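Long-range contact in ABC transporter substrate binding protein (Ribose) (Agrobacterium vitis, PDB 5DKV), which probably serves as the sugar-binding component of an ABC transporter, and binds alpha-D-tagatopyranose: residues A156-V168 / N218-S231. Sequence-based numbering, arbitrary orientation.
Sequences AIGDKGKVYVSNV and NPDLAGVFGANLFS. With T6T (alpha-D-tagatopyranose), chain E.
Strands 161-167 and 223-226 are parallel neighbours in the sheet of a periplasmic-binding-protein lobe, joined through helix 173-186, edge strand 192-199 and helix 204-217; the axes of these short strand segments diverge by 25°. The firm ladder lies toward the sugar: Phe225 N donates to Tyr164 O, Ser166 N to Phe225 O (2.8 Å), and Ala227 N to Ser166 O (2.9 Å). At the other end Lys162 O takes both Ala222 N (2.9 Å) and Gly223 N (3.3 Å), whereas Tyr164 N to Gly223 O is weak.

With CG beside the backbone N (chi1 -65°) and the rest of the chain extended, Lys162 brings NZ to Asn218 OD1, on a lone pair, and to the syn lone pair of Asp220 OD1, each at 2.7 Å; the latter is a salt bridge. One water also links Lys162 N to Asp220 O.

On one side of the sheet Val224 CG2 lies over a face of the Tyr164 ring, 3.8 Å from its centroid, a CH-pi contact, and Leu221 CD1 meets the ring edge; helix 204-217 packs here. On the other, Val165 CG1 touches Phe225 CD2, beside Phe182 of helix 173-186.

Past the strand, Asn228 caps helix 229-241: its OD1 accepts Ser231 N and Ser231 OG from opposite faces of the amide plane. Val168 CG2 packs 3.5 Å from Asn228 ND2, which donates to Asn202 OD1 and, at 171°, to tagatose O6 (3.1 Å). With both amide ends engaged, the rotation of this group should be held, which is consistent with the cap keeping an N-H ready for the sugar.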
loop_
_atom_site.group_PDB
_atom_site.type_symbol
_atom_site.label_atom_id
_atom_site.label_comp_id
_atom_site.label_asym_id
_atom_site.label_seq_id
_atom_site.Cartn_x
_atom_site.Cartn_y
_atom_site.Cartn_z
ATOM N N ALA A 156 5.637 19.214 -10.741
ATOM C CA ALA A 156 4.386 19.491 -11.428
ATOM C C ALA A 156 3.906 20.927 -11.180
ATOM O O ALA A 156 3.342 21.545 -12.087
ATOM C CB ALA A 156 3.327 18.501 -10.995
ATOM N N ILE A 157 4.160 21.460 -9.982
ATOM C CA ILE A 157 3.680 22.799 -9.615
ATOM C C ILE A 157 4.763 23.872 -9.788
ATOM O O ILE A 157 4.567 25.025 -9.412
ATOM C CB ILE A 157 3.134 22.838 -8.162
ATOM C CG1 ILE A 157 4.249 22.644 -7.121
ATOM C CG2 ILE A 157 2.000 21.815 -8.013
ATOM C CD1 ILE A 157 3.750 22.699 -5.668
ATOM N N GLY A 158 5.893 23.505 -10.386
ATOM C CA GLY A 158 6.938 24.485 -10.659
ATOM C C GLY A 158 7.622 24.959 -9.392
ATOM O O GLY A 158 8.102 26.087 -9.305
ATOM N N ASP A 159 7.631 24.085 -8.395
ATOM C CA ASP A 159 8.402 24.271 -7.178
ATOM C C ASP A 159 7.933 25.441 -6.316
ATOM O O ASP A 159 8.684 25.965 -5.508
ATOM C CB ASP A 159 9.894 24.421 -7.520
ATOM C CG ASP A 159 10.798 23.885 -6.415
ATOM O OD1 ASP A 159 10.276 23.181 -5.533
ATOM O OD2 ASP A 159 12.017 24.159 -6.419
ATOM N N LYS A 160 6.659 25.794 -6.434
ATOM C CA LYS A 160 6.055 26.771 -5.523
ATOM C C LYS A 160 4.553 26.564 -5.433
ATOM O O LYS A 160 3.924 26.038 -6.360
ATOM C CB LYS A 160 6.348 28.203 -5.971
ATOM C CG LYS A 160 5.860 28.504 -7.367
ATOM C CD LYS A 160 6.236 29.918 -7.806
ATOM C CE LYS A 160 5.644 30.241 -9.171
ATOM N NZ LYS A 160 5.753 31.691 -9.518
ATOM N N GLY A 161 3.987 26.988 -4.307
ATOM C CA GLY A 161 2.548 27.042 -4.158
ATOM C C GLY A 161 2.028 26.139 -3.060
ATOM O O GLY A 161 2.802 25.398 -2.430
ATOM N N LYS A 162 0.713 26.190 -2.853
ATOM C CA LYS A 162 0.058 25.460 -1.775
ATOM C C LYS A 162 -0.305 24.034 -2.184
ATOM O O LYS A 162 -0.912 23.817 -3.227
ATOM C CB LYS A 162 -1.233 26.156 -1.328
ATOM C CG LYS A 162 -1.108 27.556 -0.664
ATOM C CD LYS A 162 -2.520 28.235 -0.732
ATOM C CE LYS A 162 -2.745 29.527 0.083
ATOM N NZ LYS A 162 -4.235 29.961 0.047
ATOM N N VAL A 163 0.011 23.081 -1.322
ATOM C CA VAL A 163 -0.346 21.670 -1.547
ATOM C C VAL A 163 -0.850 21.071 -0.241
ATOM O O VAL A 163 -0.715 21.673 0.812
ATOM C CB VAL A 163 0.863 20.808 -2.049
ATOM C CG1 VAL A 163 1.443 21.379 -3.317
ATOM C CG2 VAL A 163 1.946 20.718 -0.981
ATOM N N TYR A 164 -1.417 19.870 -0.312
ATOM C CA TYR A 164 -1.721 19.117 0.891
ATOM C C TYR A 164 -1.721 17.636 0.569
ATOM O O TYR A 164 -1.802 17.243 -0.593
ATOM C CB TYR A 164 -3.070 19.536 1.495
ATOM C CG TYR A 164 -4.283 19.038 0.742
ATOM C CD1 TYR A 164 -4.754 19.703 -0.360
ATOM C CD2 TYR A 164 -4.950 17.888 1.147
ATOM C CE1 TYR A 164 -5.858 19.257 -1.048
ATOM C CE2 TYR A 164 -6.071 17.433 0.465
ATOM C CZ TYR A 164 -6.513 18.123 -0.639
ATOM O OH TYR A 164 -7.615 17.697 -1.365
ATOM N N VAL A 165 -1.620 16.833 1.624
ATOM C CA VAL A 165 -1.705 15.392 1.536
ATOM C C VAL A 165 -3.139 14.934 1.847
ATOM O O VAL A 165 -3.721 15.288 2.888
ATOM C CB VAL A 165 -0.744 14.708 2.521
ATOM C CG1 VAL A 165 -0.841 13.162 2.399
ATOM C CG2 VAL A 165 0.715 15.186 2.318
ATOM N N SER A 166 -3.694 14.157 0.931
ATOM C CA SER A 166 -4.941 13.472 1.138
ATOM C C SER A 166 -4.555 12.084 1.623
ATOM O O SER A 166 -3.856 11.361 0.923
ATOM C CB SER A 166 -5.757 13.436 -0.166
ATOM O OG SER A 166 -6.885 12.599 -0.087
ATOM N N ASN A 167 -4.951 11.743 2.842
ATOM C CA ASN A 167 -4.522 10.500 3.467
ATOM C C ASN A 167 -5.666 9.747 4.115
ATOM O O ASN A 167 -6.813 10.221 4.144
ATOM C CB ASN A 167 -3.439 10.800 4.501
ATOM C CG ASN A 167 -2.443 9.687 4.647
ATOM O OD1 ASN A 167 -2.653 8.576 4.165
ATOM N ND2 ASN A 167 -1.336 9.987 5.298
ATOM N N VAL A 168 -5.361 8.557 4.616
ATOM C CA VAL A 168 -6.395 7.650 5.094
ATOM C C VAL A 168 -6.815 7.969 6.526
ATOM O O VAL A 168 -7.911 8.492 6.766
ATOM C CB VAL A 168 -5.892 6.182 4.993
ATOM C CG1 VAL A 168 -6.948 5.215 5.485
ATOM C CG2 VAL A 168 -5.550 5.854 3.561
ATOM N N ASN A 218 -9.089 27.907 -0.538
ATOM C CA ASN A 218 -7.821 28.237 -1.200
ATOM C C ASN A 218 -7.901 28.171 -2.725
ATOM O O ASN A 218 -7.435 27.184 -3.322
ATOM C CB ASN A 218 -6.716 27.280 -0.747
ATOM C CG ASN A 218 -6.526 27.258 0.742
ATOM O OD1 ASN A 218 -5.737 28.043 1.292
ATOM N ND2 ASN A 218 -7.200 26.332 1.415
ATOM N N PRO A 219 -8.489 29.200 -3.369
ATOM C CA PRO A 219 -8.623 29.217 -4.833
ATOM C C PRO A 219 -7.286 29.137 -5.544
ATOM O O PRO A 219 -7.269 28.788 -6.716
ATOM C CB PRO A 219 -9.325 30.552 -5.126
ATOM C CG PRO A 219 -9.395 31.279 -3.841
ATOM C CD PRO A 219 -9.237 30.299 -2.739
ATOM N N ASP A 220 -6.196 29.414 -4.834
ATOM C CA ASP A 220 -4.857 29.353 -5.405
ATOM C C ASP A 220 -4.164 27.990 -5.173
ATOM O O ASP A 220 -2.966 27.867 -5.431
ATOM C CB ASP A 220 -3.990 30.492 -4.834
ATOM C CG ASP A 220 -3.922 30.494 -3.295
ATOM O OD1 ASP A 220 -4.746 29.830 -2.631
ATOM O OD2 ASP A 220 -3.043 31.186 -2.738
ATOM N N LEU A 221 -4.913 27.001 -4.678
ATOM C CA LEU A 221 -4.375 25.654 -4.430
ATOM C C LEU A 221 -3.648 25.152 -5.670
ATOM O O LEU A 221 -4.195 25.173 -6.767
ATOM C CB LEU A 221 -5.486 24.683 -4.039
ATOM C CG LEU A 221 -5.051 23.230 -3.784
ATOM C CD1 LEU A 221 -4.225 23.117 -2.496
ATOM C CD2 LEU A 221 -6.229 22.275 -3.743
ATOM N N ALA A 222 -2.403 24.714 -5.490
ATOM C CA ALA A 222 -1.574 24.271 -6.596
ATOM C C ALA A 222 -1.582 22.758 -6.833
ATOM O O ALA A 222 -1.499 22.329 -7.977
ATOM C CB ALA A 222 -0.130 24.755 -6.368
ATOM N N GLY A 223 -1.668 21.952 -5.781
ATOM C CA GLY A 223 -1.647 20.508 -5.974
ATOM C C GLY A 223 -2.004 19.702 -4.745
ATOM O O GLY A 223 -2.188 20.236 -3.649
ATOM N N VAL A 224 -2.119 18.391 -4.950
ATOM C CA VAL A 224 -2.504 17.462 -3.900
ATOM C C VAL A 224 -1.814 16.141 -4.142
ATOM O O VAL A 224 -1.651 15.717 -5.284
ATOM C CB VAL A 224 -4.030 17.281 -3.859
ATOM C CG1 VAL A 224 -4.553 16.842 -5.190
ATOM C CG2 VAL A 224 -4.455 16.300 -2.789
ATOM N N PHE A 225 -1.421 15.496 -3.049
ATOM C CA PHE A 225 -0.827 14.163 -3.079
ATOM C C PHE A 225 -1.771 13.228 -2.368
ATOM O O PHE A 225 -2.015 13.394 -1.181
ATOM C CB PHE A 225 0.554 14.166 -2.411
ATOM C CG PHE A 225 1.076 12.770 -2.044
ATOM C CD1 PHE A 225 1.036 11.733 -2.958
ATOM C CD2 PHE A 225 1.621 12.526 -0.785
ATOM C CE1 PHE A 225 1.540 10.470 -2.620
ATOM C CE2 PHE A 225 2.106 11.283 -0.440
ATOM C CZ PHE A 225 2.070 10.256 -1.351
ATOM N N GLY A 226 -2.319 12.254 -3.097
ATOM C CA GLY A 226 -3.148 11.224 -2.488
ATOM C C GLY A 226 -2.281 10.048 -2.096
ATOM O O GLY A 226 -1.668 9.392 -2.958
ATOM N N ALA A 227 -2.241 9.751 -0.804
ATOM C CA ALA A 227 -1.200 8.897 -0.290
ATOM C C ALA A 227 -1.524 7.405 -0.411
ATOM O O ALA A 227 -0.685 6.596 -0.060
ATOM C CB ALA A 227 -0.902 9.252 1.150
ATOM N N ASN A 228 -2.698 7.050 -0.936
ATOM C CA ASN A 228 -2.984 5.669 -1.323
ATOM C C ASN A 228 -4.031 5.693 -2.427
ATOM O O ASN A 228 -4.503 6.758 -2.837
ATOM C CB ASN A 228 -3.441 4.793 -0.132
ATOM C CG ASN A 228 -4.934 4.911 0.183
ATOM O OD1 ASN A 228 -5.532 5.964 -0.011
ATOM N ND2 ASN A 228 -5.514 3.843 0.741
ATOM N N LEU A 229 -4.342 4.508 -2.934
ATOM C CA LEU A 229 -5.255 4.372 -4.066
ATOM C C LEU A 229 -6.501 5.239 -3.938
ATOM O O LEU A 229 -6.792 6.086 -4.813
ATOM C CB LEU A 229 -5.663 2.914 -4.208
ATOM C CG LEU A 229 -6.316 2.500 -5.519
ATOM C CD1 LEU A 229 -6.110 1.003 -5.768
ATOM C CD2 LEU A 229 -7.793 2.823 -5.557
ATOM N N PHE A 230 -7.209 5.057 -2.831
ATOM C CA PHE A 230 -8.516 5.697 -2.648
ATOM C C PHE A 230 -8.359 7.207 -2.468
ATOM O O PHE A 230 -9.156 7.981 -2.981
ATOM C CB PHE A 230 -9.248 5.030 -1.479
ATOM C CG PHE A 230 -9.511 3.585 -1.737
ATOM C CD1 PHE A 230 -10.491 3.219 -2.637
ATOM C CD2 PHE A 230 -8.755 2.596 -1.145
ATOM C CE1 PHE A 230 -10.721 1.885 -2.923
ATOM C CE2 PHE A 230 -8.984 1.261 -1.451
ATOM C CZ PHE A 230 -9.962 0.918 -2.326
ATOM N N SER A 231 -7.296 7.629 -1.796
ATOM C CA SER A 231 -7.049 9.042 -1.553
ATOM C C SER A 231 -6.765 9.746 -2.875
ATOM O O SER A 231 -7.276 10.819 -3.154
ATOM C CB SER A 231 -5.860 9.223 -0.624
ATOM O OG SER A 231 -6.125 8.676 0.667
HETATM O O3 T6T E . -1.759 1.790 -0.751
HETATM C C3 T6T E . -2.153 0.435 -0.583
HETATM C C4 T6T E . -1.464 -0.122 0.586
HETATM O O4 T6T E . -0.007 -0.091 0.350
HETATM C C5 T6T E . -1.815 0.625 1.797
HETATM O O5 T6T E . -1.246 0.025 2.974
HETATM C C6 T6T E . -3.312 0.619 2.052
HETATM O O6 T6T E . -4.001 1.130 0.873
HETATM C C2 T6T E . -3.670 0.373 -0.320
HETATM O O2 T6T E . -4.020 -0.984 -0.183
HETATM C C1 T6T E . -4.505 1.028 -1.347
HETATM O O1 T6T E . -4.340 0.454 -2.605
HETATM O O HOH W 1 -0.509 28.205 -4.514
#